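Local coordinates for protein fumarylacetoacetate hydrolase (PDB 5TI1) that probably hydrolyses fumarylacetoacetate to fumarate and acetoacetate, the last step of phenylalanine and tyrosine breakdown, at a metal-dependent active site, at residues Leu68-Val79 with Ser107-Leu115. Sequence-based numbering, arbitrary orientation.
Sequences LAALESAGLLSV and SVRVQLSRL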
loop_
_atom_site.group_PDB
_atom_site.type_symbol
_atom_site.label_atom_id
_atom_site.label_comp_id
_atom_site.label_asym_id
_atom_site.label_seq_id
_atom_site.Cartn_x
_atom_site.Cartn_y
_atom_site.Cartn_z
ATOM N N LEU B 68 28.997 -6.760 -3.418
ATOM C CA LEU B 68 29.089 -6.183 -4.760
ATOM C C LEU B 68 29.777 -4.825 -4.731
ATOM O O LEU B 68 30.550 -4.499 -5.637
ATOM C CB LEU B 68 27.706 -6.064 -5.395
ATOM C CG LEU B 68 26.889 -7.342 -5.544
ATOM C CD1 LEU B 68 25.804 -7.116 -6.603
ATOM C CD2 LEU B 68 27.788 -8.532 -5.885
ATOM N N ALA B 69 29.528 -4.027 -3.686
ATOM C CA ALA B 69 30.188 -2.731 -3.572
ATOM C C ALA B 69 31.702 -2.888 -3.500
ATOM O O ALA B 69 32.445 -2.105 -4.102
ATOM C CB ALA B 69 29.657 -1.971 -2.354
ATOM N N ALA B 70 32.178 -3.913 -2.789
ATOM C CA ALA B 70 33.615 -4.158 -2.728
ATOM C C ALA B 70 34.181 -4.546 -4.095
ATOM O O ALA B 70 35.265 -4.088 -4.474
ATOM C CB ALA B 70 33.918 -5.232 -1.684
ATOM N N LEU B 71 33.473 -5.394 -4.845
ATOM C CA LEU B 71 33.943 -5.757 -6.180
ATOM C C LEU B 71 33.942 -4.561 -7.127
ATOM O O LEU B 71 34.825 -4.453 -7.990
ATOM C CB LEU B 71 33.085 -6.878 -6.761
ATOM C CG LEU B 71 33.172 -8.263 -6.124
ATOM C CD1 LEU B 71 32.542 -9.273 -7.058
ATOM C CD2 LEU B 71 34.613 -8.637 -5.825
ATOM N N GLU B 72 32.959 -3.664 -6.991
ATOM C CA GLU B 72 32.937 -2.453 -7.804
ATOM C C GLU B 72 34.097 -1.529 -7.449
ATOM O O GLU B 72 34.759 -0.982 -8.343
ATOM C CB GLU B 72 31.607 -1.727 -7.622
ATOM C CG GLU B 72 31.410 -0.583 -8.586
ATOM C CD GLU B 72 30.354 0.376 -8.104
ATOM O OE1 GLU B 72 30.073 0.359 -6.887
ATOM O OE2 GLU B 72 29.803 1.132 -8.936
ATOM N N SER B 73 34.358 -1.343 -6.150
ATOM C CA SER B 73 35.458 -0.481 -5.725
ATOM C C SER B 73 36.794 -0.984 -6.252
ATOM O O SER B 73 37.668 -0.187 -6.616
ATOM C CB SER B 73 35.493 -0.381 -4.201
ATOM O OG SER B 73 34.374 0.345 -3.732
ATOM N N ALA B 74 36.971 -2.303 -6.302
ATOM C CA ALA B 74 38.203 -2.890 -6.811
ATOM C C ALA B 74 38.280 -2.880 -8.330
ATOM O O ALA B 74 39.320 -3.255 -8.883
ATOM C CB ALA B 74 38.352 -4.323 -6.296
ATOM N N GLY B 75 37.213 -2.470 -9.014
ATOM C CA GLY B 75 37.212 -2.410 -10.460
ATOM C C GLY B 75 36.853 -3.695 -11.167
ATOM O O GLY B 75 37.064 -3.788 -12.379
ATOM N N LEU B 76 36.318 -4.690 -10.461
ATOM C CA LEU B 76 35.938 -5.954 -11.080
ATOM C C LEU B 76 34.470 -6.006 -11.478
ATOM O O LEU B 76 34.034 -6.992 -12.081
ATOM C CB LEU B 76 36.247 -7.125 -10.141
ATOM C CG LEU B 76 37.687 -7.371 -9.700
ATOM C CD1 LEU B 76 37.839 -8.827 -9.333
ATOM C CD2 LEU B 76 38.685 -6.986 -10.768
ATOM N N LEU B 77 33.699 -4.971 -11.163
ATOM C CA LEU B 77 32.267 -4.971 -11.405
ATOM C C LEU B 77 31.867 -3.543 -11.734
ATOM O O LEU B 77 32.207 -2.620 -10.990
ATOM C CB LEU B 77 31.515 -5.488 -10.173
ATOM C CG LEU B 77 30.018 -5.779 -10.257
ATOM C CD1 LEU B 77 29.742 -6.864 -11.287
ATOM C CD2 LEU B 77 29.497 -6.187 -8.881
ATOM N N SER B 78 31.170 -3.354 -12.846
ATOM C CA SER B 78 30.771 -2.017 -13.262
ATOM C C SER B 78 29.298 -1.986 -13.642
ATOM O O SER B 78 28.800 -2.895 -14.313
ATOM C CB SER B 78 31.596 -1.543 -14.438
ATOM O OG SER B 78 31.231 -2.298 -15.571
ATOM N N VAL B 79 28.614 -0.932 -13.201
ATOM C CA VAL B 79 27.248 -0.619 -13.617
ATOM C C VAL B 79 27.246 0.802 -14.165
ATOM O O VAL B 79 28.192 1.569 -13.924
ATOM C CB VAL B 79 26.245 -0.762 -12.446
ATOM C CG1 VAL B 79 25.949 -2.215 -12.168
ATOM C CG2 VAL B 79 26.788 -0.085 -11.199
ATOM N N SER B 107 24.046 -7.755 -17.158
ATOM C CA SER B 107 25.463 -7.406 -17.115
ATOM C C SER B 107 26.102 -7.832 -15.793
ATOM O O SER B 107 27.129 -8.522 -15.777
ATOM C CB SER B 107 25.637 -5.904 -17.331
ATOM O OG SER B 107 27.006 -5.539 -17.246
ATOM N N VAL B 108 25.506 -7.423 -14.667
ATOM C CA VAL B 108 26.050 -7.808 -13.366
ATOM C C VAL B 108 26.085 -9.325 -13.225
ATOM O O VAL B 108 27.076 -9.898 -12.753
ATOM C CB VAL B 108 25.242 -7.153 -12.229
ATOM C CG1 VAL B 108 25.647 -7.742 -10.885
ATOM C CG2 VAL B 108 25.464 -5.656 -12.226
ATOM N N ARG B 109 25.013 -10.001 -13.643
ATOM C CA ARG B 109 24.955 -11.449 -13.489
ATOM C C ARG B 109 26.048 -12.145 -14.298
ATOM O O ARG B 109 26.655 -13.117 -13.831
ATOM C CB ARG B 109 23.580 -11.961 -13.901
ATOM C CG ARG B 109 23.533 -13.459 -13.928
ATOM C CD ARG B 109 22.214 -13.984 -14.398
ATOM N NE ARG B 109 22.292 -15.429 -14.498
ATOM C CZ ARG B 109 22.057 -16.241 -13.479
ATOM N NH1 ARG B 109 21.713 -15.726 -12.304
ATOM N NH2 ARG B 109 22.164 -17.557 -13.632
ATOM N N VAL B 110 26.323 -11.655 -15.507
ATOM C CA VAL B 110 27.354 -12.268 -16.333
ATOM C C VAL B 110 28.737 -12.020 -15.741
ATOM O O VAL B 110 29.574 -12.929 -15.689
ATOM C CB VAL B 110 27.252 -11.758 -17.788
ATOM C CG1 VAL B 110 28.412 -12.290 -18.612
ATOM C CG2 VAL B 110 25.939 -12.194 -18.406
ATOM N N GLN B 111 29.008 -10.789 -15.299
ATOM C CA GLN B 111 30.297 -10.492 -14.680
ATOM C C GLN B 111 30.525 -11.368 -13.451
ATOM O O GLN B 111 31.594 -11.973 -13.288
ATOM C CB GLN B 111 30.369 -9.011 -14.306
ATOM C CG GLN B 111 30.344 -8.052 -15.495
ATOM C CD GLN B 111 30.279 -6.596 -15.061
ATOM O OE1 GLN B 111 31.278 -6.017 -14.636
ATOM N NE2 GLN B 111 29.097 -6.003 -15.151
ATOM N N LEU B 112 29.514 -11.462 -12.587
ATOM C CA LEU B 112 29.641 -12.249 -11.363
ATOM C C LEU B 112 29.845 -13.726 -11.673
ATOM O O LEU B 112 30.715 -14.381 -11.085
ATOM C CB LEU B 112 28.404 -12.051 -10.487
ATOM C CG LEU B 112 28.467 -10.879 -9.509
ATOM C CD1 LEU B 112 27.139 -10.716 -8.790
ATOM C CD2 LEU B 112 29.595 -11.092 -8.509
ATOM N N SER B 113 29.043 -14.268 -12.593
ATOM C CA SER B 113 29.178 -15.672 -12.967
ATOM C C SER B 113 30.588 -15.972 -13.454
ATOM O O SER B 113 31.186 -16.978 -13.058
ATOM C CB SER B 113 28.154 -16.028 -14.043
ATOM O OG SER B 113 28.144 -17.420 -14.290
ATOM N N ARG B 114 31.137 -15.098 -14.303
ATOM C CA ARG B 114 32.520 -15.251 -14.741
ATOM C C ARG B 114 33.472 -15.277 -13.546
ATOM O O ARG B 114 34.279 -16.203 -13.401
ATOM C CB ARG B 114 32.886 -14.123 -15.712
ATOM N N LEU B 115 33.361 -14.284 -12.657
ATOM C CA LEU B 115 34.308 -14.155 -11.553
ATOM C C LEU B 115 34.200 -15.303 -10.561
ATOM O O LEU B 115 35.197 -15.666 -9.929
ATOM C CB LEU B 115 34.099 -12.829 -10.831
ATOM C CG LEU B 115 34.581 -11.571 -11.544
ATOM C CD1 LEU B 115 33.926 -10.342 -10.953
ATOM C CD2 LEU B 115 36.094 -11.455 -11.463
#
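Leu-77 is a bump set against the face of helix 107-115: its CD1 drops into a shallow hollow between Val-108 and Gln-111, 3.8 Å from CB of Gln-111. With CG anti to the backbone N (chi1 -171°), the isobutyl group reaches out to the helix although the CB bond runs across it. A reverse fit lies beside it. Leu-112 pushes CD2 into the notch between Leu-68 and Leu-71, one helical turn apart, where it meets Leu-71 CD1 at 3.8 Å; its CD1 flanks the notch, against Leu-68 CD2 at 3.7 Å. Leu-115 then lies against Leu-76, with CD2 on that leucine's CD1 and CD1 against its carbonyl O (3.5 Å).

These side chains and residues 76-79 bridge the gap between helices 68-73 and 107-115, whose axes come no closer than 12.7 Å and run nearly perpendicular (83°). A Schellman motif with Gly-75 at positive phi ends the first helix and turns the chain back alongside the second. Both pieces belong to the N-terminal domain, SH3-like in relatives, where Leu-68 and Leu-112 also rest on Val-59 of the antiparallel sheet, and helix 127-133 covers Leu-71 and Leu-76.

Along the more open edge, the extended side chain of Gln-111 presents its amide to Ser-78 as a strand's peptide group might. Ser-78 N donates to Gln-111 OE1 from slightly off the carbonyl plane, while NE2 returns a nearly straight bond (178°) to a lone pair of Ser-78 O; both span 3.2 Å. This pairing fixes the amide's rotation, and a weak bond from NE2 to Ser-107 O adds to it. Beyond Ser-78, Val-79 presses CG1 against Val-108 CG2 at a tight 3.5 Å.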